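Local structure of exodeoxyribonuclease III (Neisseria meningitidis, 2JC4) at residues T199-R204 with V234-R239; D146-P151 with L214-I219. The protein probably degrades double-stranded DNA from its 3' ends as a metal-dependent repair exonuclease of the AP/ExoA family. One frame throughout, in Å; residues are numbered along the deposited sequence.

Interaction 1. Residues T199-R204 with V234-R239; sequences TWFDYR and VDLETR. With NA (sodium ion), chain D.
R239 reaches from the helix 236-239 to the loop 199-204 and closes on the backbone of F201, a worked case of an arginine tying a loop down through a carbonyl. NH2 donates to F201 O over 2.9 Å at an N-H...O angle of 148°. The oxygen sits almost exactly in the guanidinium plane, whereas the donor stands well above the carbonyl plane. With CG anti to the backbone N and a bend at chi2 (53°), the arginine chain passes obliquely by the F201 ring, NE 4.0 Å from F201 CD1. Ring and guanidinium planes are nearly perpendicular, at 88°. NH2 also donates a hydrogen bond to a water, which in turn donates to D202 O, so two successive carbonyls of the loop are held by one nitrogen. NE has a weak bond to D246 O.

Further along the ring, F201 CE1 meets L236 CD2 at 4.0 Å, the two side chains crossing at about a right angle. T199 CG2 touches V234 CG2 at 3.9 Å, while T199 OG1 turns to D217. Just past V234, whose carbonyl oxygen binds a sodium ion at 2.3 Å with three waters, D235 caps the helix: its OD1 accepts from T238 N. Y203, its ring by R239 NH2, hydrogen-bonds through OH to P244 O and to ND2 of N9, a magnesium ligand, which places the loop beside the metal site.

The contact joins the loop between helices 187-191 and 207-210 to the turn leaving edge strand 229-234, with F208 of helix 207-210 packing edge-to-face on F201 and helix 11-23 touching Y203 and D235.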
ATOM      1  N   THR A 199      -0.752 -10.704   3.443  1.00  9.69           N
ATOM      2  CA  THR A 199      -1.148  -9.413   4.021  1.00  7.83           C
ATOM      3  C   THR A 199      -2.649  -9.177   3.933  1.00  9.96           C
ATOM      4  O   THR A 199      -3.148  -8.239   4.548  1.00  9.75           O
ATOM      5  CB  THR A 199      -0.450  -8.258   3.273  1.00  8.64           C
ATOM      6  OG1 THR A 199      -0.893  -8.254   1.926  1.00  7.48           O
ATOM      7  CG2 THR A 199       1.113  -8.440   3.277  1.00  5.92           C
ATOM      8  N   TRP A 200      -3.352  -9.982   3.114  1.00 10.50           N
ATOM      9  CA  TRP A 200      -4.794  -9.907   2.982  1.00 10.38           C
ATOM     10  C   TRP A 200      -5.376 -11.290   3.209  1.00 10.42           C
ATOM     11  O   TRP A 200      -4.809 -12.272   2.725  1.00  9.89           O
ATOM     12  CB  TRP A 200      -5.201  -9.439   1.575  1.00 11.73           C
ATOM     13  CG  TRP A 200      -6.675  -9.542   1.362  1.00 11.91           C
ATOM     14  CD1 TRP A 200      -7.646  -8.715   1.860  1.00 13.83           C
ATOM     15  CD2 TRP A 200      -7.350 -10.548   0.604  1.00 13.18           C
ATOM     16  NE1 TRP A 200      -8.877  -9.154   1.459  1.00 12.46           N
ATOM     17  CE2 TRP A 200      -8.730 -10.277   0.691  1.00 14.47           C
ATOM     18  CE3 TRP A 200      -6.915 -11.666  -0.137  1.00 13.03           C
ATOM     19  CZ2 TRP A 200      -9.701 -11.068   0.047  1.00 12.60           C
ATOM     20  CZ3 TRP A 200      -7.870 -12.457  -0.787  1.00 14.89           C
ATOM     21  CH2 TRP A 200      -9.262 -12.149  -0.686  1.00 14.00           C
ATOM     22  N   PHE A 201      -6.449 -11.362   3.994  1.00 10.02           N
ATOM     23  CA  PHE A 201      -7.157 -12.612   4.238  1.00 10.05           C
ATOM     24  C   PHE A 201      -8.657 -12.298   4.093  1.00 10.03           C
ATOM     25  O   PHE A 201      -9.182 -11.401   4.757  1.00  8.46           O
ATOM     26  CB  PHE A 201      -6.875 -13.132   5.663  1.00 10.37           C
ATOM     27  CG  PHE A 201      -5.399 -13.282   6.004  1.00  8.93           C
ATOM     28  CD1 PHE A 201      -4.624 -12.148   6.377  1.00 10.08           C
ATOM     29  CD2 PHE A 201      -4.802 -14.549   5.998  1.00 10.38           C
ATOM     30  CE1 PHE A 201      -3.265 -12.295   6.696  1.00  9.74           C
ATOM     31  CE2 PHE A 201      -3.422 -14.707   6.332  1.00 10.58           C
ATOM     32  CZ  PHE A 201      -2.677 -13.586   6.685  1.00  9.35           C
ATOM     33  N   ASP A 202      -9.342 -13.023   3.203  1.00 11.29           N
ATOM     34  CA  ASP A 202     -10.745 -12.788   2.983  1.00 12.40           C
ATOM     35  C   ASP A 202     -11.520 -12.944   4.310  1.00 13.09           C
ATOM     36  O   ASP A 202     -11.295 -13.903   5.078  1.00 12.93           O
ATOM     37  CB  ASP A 202     -11.250 -13.778   1.909  1.00 12.65           C
ATOM     38  CG  ASP A 202     -12.547 -13.327   1.234  1.00 16.34           C
ATOM     39  OD1 ASP A 202     -13.449 -12.781   1.896  1.00 15.83           O
ATOM     40  OD2 ASP A 202     -12.660 -13.540   0.007  1.00 18.08           O
ATOM     41  N   TYR A 203     -12.411 -12.004   4.588  1.00 13.07           N
ATOM     42  CA  TYR A 203     -13.367 -12.188   5.681  1.00 15.23           C
ATOM     43  C   TYR A 203     -14.211 -13.450   5.477  1.00 15.98           C
ATOM     44  O   TYR A 203     -14.548 -14.151   6.449  1.00 16.39           O
ATOM     45  CB  TYR A 203     -14.324 -11.001   5.772  1.00 15.15           C
ATOM     46  CG  TYR A 203     -13.788  -9.633   6.161  1.00 14.37           C
ATOM     47  CD1 TYR A 203     -12.965  -9.445   7.297  1.00 14.96           C
ATOM     48  CD2 TYR A 203     -14.198  -8.502   5.449  1.00 17.58           C
ATOM     49  CE1 TYR A 203     -12.536  -8.164   7.677  1.00 14.71           C
ATOM     50  CE2 TYR A 203     -13.785  -7.214   5.821  1.00 12.44           C
ATOM     51  CZ  TYR A 203     -12.951  -7.059   6.929  1.00 14.59           C
ATOM     52  OH  TYR A 203     -12.572  -5.793   7.256  1.00 13.41           O
ATOM     53  N   ARG A 204     -14.576 -13.757   4.224  1.00 17.06           N
ATOM     54  CA  ARG A 204     -15.456 -14.922   4.010  1.00 18.09           C
ATOM     55  C   ARG A 204     -14.713 -16.225   4.272  1.00 17.53           C
ATOM     56  O   ARG A 204     -13.629 -16.452   3.712  1.00 17.09           O
ATOM     57  CB  ARG A 204     -16.044 -14.953   2.591  1.00 18.95           C
ATOM     58  CG  ARG A 204     -16.964 -16.165   2.360  1.00 24.47           C
ATOM     59  CD  ARG A 204     -17.484 -16.221   0.911  1.00 33.65           C
ATOM     60  NE  ARG A 204     -18.278 -17.431   0.657  1.00 38.41           N
ATOM     61  CZ  ARG A 204     -19.500 -17.656   1.145  1.00 40.32           C
ATOM     62  NH1 ARG A 204     -20.092 -16.761   1.937  1.00 40.86           N
ATOM     63  NH2 ARG A 204     -20.131 -18.787   0.854  1.00 39.58           N
ATOM     64  N   VAL A 234       4.872  -8.119   8.718  1.00 11.52           N
ATOM     65  CA  VAL A 234       3.416  -7.988   8.548  1.00 11.67           C
ATOM     66  C   VAL A 234       2.834  -7.962   9.965  1.00 11.20           C
ATOM     67  O   VAL A 234       3.112  -8.871  10.773  1.00 11.27           O
ATOM     68  CB  VAL A 234       2.821  -9.127   7.651  1.00 11.01           C
ATOM     69  CG1 VAL A 234       1.273  -8.964   7.448  1.00  9.74           C
ATOM     70  CG2 VAL A 234       3.538  -9.189   6.281  1.00 10.39           C
ATOM     71  N   ASP A 235       2.054  -6.933  10.272  1.00 10.30           N
ATOM     72  CA  ASP A 235       1.476  -6.741  11.596  1.00 11.93           C
ATOM     73  C   ASP A 235       0.207  -7.560  11.761  1.00 11.86           C
ATOM     74  O   ASP A 235      -0.911  -7.058  11.655  1.00 11.94           O
ATOM     75  CB  ASP A 235       1.190  -5.243  11.829  1.00 12.35           C
ATOM     76  CG  ASP A 235       0.574  -4.943  13.194  1.00 14.23           C
ATOM     77  OD1 ASP A 235       0.454  -5.831  14.065  1.00 15.51           O
ATOM     78  OD2 ASP A 235       0.171  -3.788  13.390  1.00 16.30           O
ATOM     79  N   LEU A 236       0.382  -8.831  12.079  1.00 12.35           N
ATOM     80  CA  LEU A 236      -0.758  -9.721  12.305  1.00 11.78           C
ATOM     81  C   LEU A 236      -1.481  -9.535  13.649  1.00 12.55           C
ATOM     82  O   LEU A 236      -2.606 -10.037  13.828  1.00 12.46           O
ATOM     83  CB  LEU A 236      -0.316 -11.174  12.134  1.00 11.01           C
ATOM     84  CG  LEU A 236       0.163 -11.523  10.724  1.00 11.33           C
ATOM     85  CD1 LEU A 236       0.409 -13.005  10.648  1.00 12.12           C
ATOM     86  CD2 LEU A 236      -0.825 -11.124   9.595  1.00 12.27           C
ATOM     87  N   GLU A 237      -0.835  -8.870  14.611  1.00 13.10           N
ATOM     88  CA  GLU A 237      -1.534  -8.504  15.862  1.00 13.88           C
ATOM     89  C   GLU A 237      -2.742  -7.630  15.536  1.00 13.08           C
ATOM     90  O   GLU A 237      -3.854  -7.868  16.027  1.00 14.40           O
ATOM     91  CB  GLU A 237      -0.596  -7.745  16.818  1.00 14.55           C
ATOM     92  CG  GLU A 237       0.578  -8.609  17.266  1.00 18.00           C
ATOM     93  CD  GLU A 237       1.552  -7.868  18.148  0.50 19.84           C
ATOM     94  OE1 GLU A 237       1.100  -7.030  18.976  0.50 17.93           O
ATOM     95  OE2 GLU A 237       2.767  -8.151  18.004  0.50 21.41           O
ATOM     96  N   THR A 238      -2.530  -6.648  14.676  1.00 13.23           N
ATOM     97  CA  THR A 238      -3.573  -5.714  14.270  1.00 13.08           C
ATOM     98  C   THR A 238      -4.640  -6.466  13.469  1.00 13.33           C
ATOM     99  O   THR A 238      -5.823  -6.211  13.636  1.00 13.66           O
ATOM    100  CB  THR A 238      -2.994  -4.535  13.468  1.00 13.86           C
ATOM    101  OG1 THR A 238      -2.158  -3.757  14.339  1.00 13.35           O
ATOM    102  CG2 THR A 238      -4.098  -3.600  12.944  1.00 12.52           C
ATOM    103  N   ARG A 239      -4.216  -7.391  12.595  1.00 12.71           N
ATOM    104  CA  ARG A 239      -5.162  -8.230  11.818  1.00 11.89           C
ATOM    105  C   ARG A 239      -5.974  -9.204  12.717  1.00 12.14           C
ATOM    106  O   ARG A 239      -7.072  -9.630  12.356  1.00 10.31           O
ATOM    107  CB  ARG A 239      -4.376  -8.979  10.724  1.00 11.32           C
ATOM    108  CG  ARG A 239      -5.213  -9.795   9.697  1.00  9.88           C
ATOM    109  CD  ARG A 239      -6.275  -8.937   9.072  1.00 10.41           C
ATOM    110  NE  ARG A 239      -7.167  -9.697   8.181  1.00  9.62           N
ATOM    111  CZ  ARG A 239      -8.249 -10.358   8.579  1.00 13.44           C
ATOM    112  NH1 ARG A 239      -8.553 -10.471   9.890  1.00  9.44           N
ATOM    113  NH2 ARG A 239      -9.007 -10.954   7.651  1.00 10.86           N
TER
HETATM  114 NA    NA D1258       4.479 -10.365  11.815  1.00 16.68          NA
HETATM  115  O   HOH W   1     -10.419 -13.590   7.552  1.00 14.94           O
HETATM  116  O   HOH W   2       5.709 -10.708   9.652  1.00 13.95           O
HETATM  117  O   HOH W   3       2.857  -9.974  13.652  1.00 20.21           O
HETATM  118  O   HOH W   4       3.807 -12.639  11.734  1.00 18.19           O

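Interaction 2. Residues D146-P151 with L214-I219; sequences DFNIAP and LRIDHI
The carbonyl oxygen of I216 is gripped by two successive amides of the loop 146-151. F147 N donates to I216 O over 2.8 Å, nearly along the C=O axis, and N148 N adds a weak second bond at 3.5 Å. N148 N is shared, for it also gives to D146 OD1 at 3.0 Å on the anti side, tilted well out of the carboxylate plane, closing an Asx turn that fixes the rotation of the D146 side chain.

A second anchor is H218, whose NE2 donates to I149 O at 2.8 Å, with an N-H...O angle of 168° and the oxygen in the ring plane. With CG anti to its carbonyl carbon (chi1 -53°), the imidazole is turned back over its own chain, its CD2 edge meeting F147 CD1, the two ring planes inclined at 42°. P151 and H218 come at each other from opposite directions, P151 CD lying 3.4 Å from H218 CE1, and the R215 guanidinium lays one face over that same CE1. R215 is held by salt bridges to D155 and D186.

In the DNase I-like fold this region carries residues predicted to act in catalysis; here strand 217-221 runs antiparallel to the chain leaving strand 141-144. D146 and D217 are directly opposite in a non-hydrogen-bonded antiparallel pair, and their side chains lie on the same face of the sheet. D217 OD1 lies 3.3 Å from D146 CB, while D217 OD2 accepts from H247 ND1, the Asp-His pairing expected of this family; D146 OD2 is held by N7. D146 and N148 are predicted metal ligands, D146 probably the proton donor or acceptor and N148 a transition-state stabiliser. I216 CD1 wedges beside both, 3.8 Å from D146 OD1 and 3.9 Å from N148 OD1, the amide's ND2 bonding to C106 O.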
ATOM      1  N   ASP A 146      -1.380  -1.018  -1.400  1.00  8.22           N
ATOM      2  CA  ASP A 146      -2.078  -2.229  -1.765  1.00  8.10           C
ATOM      3  C   ASP A 146      -1.956  -2.290  -3.262  1.00  8.28           C
ATOM      4  O   ASP A 146      -2.528  -1.457  -3.970  1.00  8.82           O
ATOM      5  CB  ASP A 146      -3.524  -2.087  -1.338  1.00  8.62           C
ATOM      6  CG  ASP A 146      -4.378  -3.287  -1.714  1.00 10.31           C
ATOM      7  OD1 ASP A 146      -3.875  -4.244  -2.363  1.00  9.41           O
ATOM      8  OD2 ASP A 146      -5.559  -3.251  -1.313  1.00 10.64           O
ATOM      9  N   PHE A 147      -1.166  -3.251  -3.751  1.00  8.00           N
ATOM     10  CA  PHE A 147      -0.910  -3.370  -5.171  1.00  8.38           C
ATOM     11  C   PHE A 147      -1.940  -4.297  -5.801  1.00  9.22           C
ATOM     12  O   PHE A 147      -2.069  -4.287  -7.004  1.00  9.35           O
ATOM     13  CB  PHE A 147       0.516  -3.888  -5.464  1.00  8.86           C
ATOM     14  CG  PHE A 147       1.582  -2.888  -5.169  1.00 11.69           C
ATOM     15  CD1 PHE A 147       1.985  -2.678  -3.841  1.00 11.04           C
ATOM     16  CD2 PHE A 147       2.193  -2.149  -6.207  1.00 11.77           C
ATOM     17  CE1 PHE A 147       2.951  -1.727  -3.523  1.00 11.46           C
ATOM     18  CE2 PHE A 147       3.185  -1.200  -5.893  1.00 13.52           C
ATOM     19  CZ  PHE A 147       3.568  -1.008  -4.538  1.00 10.55           C
ATOM     20  N   ASN A 148      -2.693  -5.049  -4.988  1.00  9.69           N
ATOM     21  CA  ASN A 148      -3.675  -5.995  -5.537  1.00 11.16           C
ATOM     22  C   ASN A 148      -3.042  -6.949  -6.539  1.00 10.86           C
ATOM     23  O   ASN A 148      -3.688  -7.416  -7.456  1.00  9.41           O
ATOM     24  CB  ASN A 148      -4.859  -5.242  -6.175  1.00 10.64           C
ATOM     25  CG  ASN A 148      -5.974  -4.994  -5.188  1.00 12.46           C
ATOM     26  OD1 ASN A 148      -6.466  -5.945  -4.530  1.00 11.36           O
ATOM     27  ND2 ASN A 148      -6.384  -3.737  -5.055  1.00  9.09           N
ATOM     28  N   ILE A 149      -1.757  -7.236  -6.316  1.00 11.40           N
ATOM     29  CA  ILE A 149      -1.008  -8.202  -7.109  1.00 10.26           C
ATOM     30  C   ILE A 149      -0.105  -8.969  -6.138  1.00 10.81           C
ATOM     31  O   ILE A 149       0.632  -8.373  -5.294  1.00  9.95           O
ATOM     32  CB  ILE A 149      -0.151  -7.552  -8.238  1.00  9.81           C
ATOM     33  CG1 ILE A 149      -1.026  -6.820  -9.276  1.00  9.24           C
ATOM     34  CG2 ILE A 149       0.779  -8.656  -8.927  1.00 10.14           C
ATOM     35  CD1 ILE A 149      -0.183  -5.971 -10.235  1.00 11.99           C
ATOM     36  N   ALA A 150      -0.169 -10.292  -6.289  1.00 10.93           N
ATOM     37  CA  ALA A 150       0.623 -11.252  -5.540  1.00 10.61           C
ATOM     38  C   ALA A 150       1.787 -11.679  -6.443  1.00 10.59           C
ATOM     39  O   ALA A 150       1.587 -12.369  -7.443  1.00 12.42           O
ATOM     40  CB  ALA A 150      -0.253 -12.443  -5.173  1.00  8.70           C
ATOM     41  N   PRO A 151       3.003 -11.216  -6.134  1.00 11.06           N
ATOM     42  CA  PRO A 151       4.102 -11.337  -7.104  1.00 11.43           C
ATOM     43  C   PRO A 151       4.483 -12.735  -7.605  1.00 11.81           C
ATOM     44  O   PRO A 151       4.893 -12.849  -8.763  1.00 11.74           O
ATOM     45  CB  PRO A 151       5.282 -10.694  -6.366  1.00 11.71           C
ATOM     46  CG  PRO A 151       4.627  -9.643  -5.495  1.00 11.03           C
ATOM     47  CD  PRO A 151       3.422 -10.448  -4.949  1.00 11.16           C
ATOM     48  N   LEU A 214      -3.345 -13.759   0.629  1.00 10.44           N
ATOM     49  CA  LEU A 214      -2.471 -13.279  -0.447  1.00  9.58           C
ATOM     50  C   LEU A 214      -1.489 -12.218   0.113  1.00 10.37           C
ATOM     51  O   LEU A 214      -1.834 -11.445   1.014  1.00 11.19           O
ATOM     52  CB  LEU A 214      -3.282 -12.674  -1.588  1.00  8.73           C
ATOM     53  CG  LEU A 214      -4.470 -13.503  -2.131  1.00  9.34           C
ATOM     54  CD1 LEU A 214      -5.151 -12.652  -3.170  1.00 10.14           C
ATOM     55  CD2 LEU A 214      -4.009 -14.799  -2.741  1.00 13.16           C
ATOM     56  N   ARG A 215      -0.270 -12.214  -0.409  1.00 10.04           N
ATOM     57  CA  ARG A 215       0.640 -11.079  -0.181  1.00  8.60           C
ATOM     58  C   ARG A 215       0.472 -10.072  -1.300  1.00  8.35           C
ATOM     59  O   ARG A 215       1.087 -10.212  -2.365  1.00  8.52           O
ATOM     60  CB  ARG A 215       2.116 -11.512  -0.067  1.00  8.16           C
ATOM     61  CG  ARG A 215       3.056 -10.381   0.359  1.00  8.66           C
ATOM     62  CD  ARG A 215       4.536 -10.843   0.451  1.00  9.88           C
ATOM     63  NE  ARG A 215       5.090 -11.125  -0.878  1.00 10.69           N
ATOM     64  CZ  ARG A 215       5.986 -10.342  -1.494  1.00 11.75           C
ATOM     65  NH1 ARG A 215       6.447  -9.253  -0.897  1.00  8.61           N
ATOM     66  NH2 ARG A 215       6.441 -10.664  -2.691  1.00  8.68           N
ATOM     67  N   ILE A 216      -0.342  -9.048  -1.050  1.00  8.60           N
ATOM     68  CA  ILE A 216      -0.630  -8.010  -2.057  1.00  9.33           C
ATOM     69  C   ILE A 216      -0.299  -6.600  -1.618  1.00  9.58           C
ATOM     70  O   ILE A 216      -0.398  -5.656  -2.430  1.00 11.04           O
ATOM     71  CB  ILE A 216      -2.111  -8.077  -2.538  1.00 10.51           C
ATOM     72  CG1 ILE A 216      -3.088  -7.955  -1.339  1.00  8.81           C
ATOM     73  CG2 ILE A 216      -2.343  -9.421  -3.356  1.00 10.04           C
ATOM     74  CD1 ILE A 216      -4.590  -7.956  -1.757  1.00 11.70           C
ATOM     75  N   ASP A 217       0.042  -6.435  -0.341  1.00  8.23           N
ATOM     76  CA  ASP A 217       0.494  -5.151   0.163  1.00  9.44           C
ATOM     77  C   ASP A 217       2.011  -5.141   0.278  1.00  9.07           C
ATOM     78  O   ASP A 217       2.610  -6.001   0.998  1.00  8.92           O
ATOM     79  CB  ASP A 217      -0.154  -4.893   1.529  1.00  9.68           C
ATOM     80  CG  ASP A 217      -1.670  -4.897   1.448  1.00 11.72           C
ATOM     81  OD1 ASP A 217      -2.209  -3.826   1.155  1.00 12.34           O
ATOM     82  OD2 ASP A 217      -2.311  -5.943   1.745  1.00  9.83           O
ATOM     83  N   HIS A 218       2.644  -4.181  -0.405  1.00 10.06           N
ATOM     84  CA  HIS A 218       4.123  -4.256  -0.595  1.00  9.76           C
ATOM     85  C   HIS A 218       4.783  -2.947  -0.268  1.00  9.41           C
ATOM     86  O   HIS A 218       4.120  -1.915  -0.246  1.00  9.60           O
ATOM     87  CB  HIS A 218       4.479  -4.638  -2.047  1.00 10.30           C
ATOM     88  CG  HIS A 218       3.797  -5.886  -2.533  1.00 10.39           C
ATOM     89  ND1 HIS A 218       3.945  -7.094  -1.904  1.00  9.90           N
ATOM     90  CD2 HIS A 218       2.908  -6.088  -3.541  1.00 10.92           C
ATOM     91  CE1 HIS A 218       3.203  -8.006  -2.524  1.00 13.22           C
ATOM     92  NE2 HIS A 218       2.567  -7.419  -3.528  1.00  8.41           N
ATOM     93  N   ILE A 219       6.105  -2.976  -0.071  1.00 10.16           N
ATOM     94  CA  ILE A 219       6.874  -1.739   0.139  1.00 10.37           C
ATOM     95  C   ILE A 219       8.071  -1.823  -0.811  1.00 10.02           C
ATOM     96  O   ILE A 219       8.920  -2.684  -0.648  1.00 10.35           O
ATOM     97  CB  ILE A 219       7.342  -1.584   1.606  1.00  9.90           C
ATOM     98  CG1 ILE A 219       6.118  -1.502   2.553  1.00 10.47           C
ATOM     99  CG2 ILE A 219       8.169  -0.277   1.773  1.00  9.95           C
ATOM    100  CD1 ILE A 219       6.465  -1.527   4.010  1.00  9.33           C
TER

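How the interactions relate
The two contacts, with centres 13 Å apart, interleave along the chain: 146-151 comes first, then 199-204, 214-219 and 234-239. Interaction 2 lies where the chain leaves strand 141-144 and enters strand 217-221, neighbours in one sheet, its centre about 8 Å from that of the chain against about 14 Å for interaction 1, beside edge strand 229-234 of the other sheet. They meet through T199, whose OG1 bonds to D217 OD2 at 2.7 Å and whose N reaches L214 O at 2.8 Å; W200 CB also packs on I216 CD1. The loop fastened in interaction 1 therefore supplies a second-shell hydroxyl to D217, predicted to be important for catalysis, and so may help to orient it.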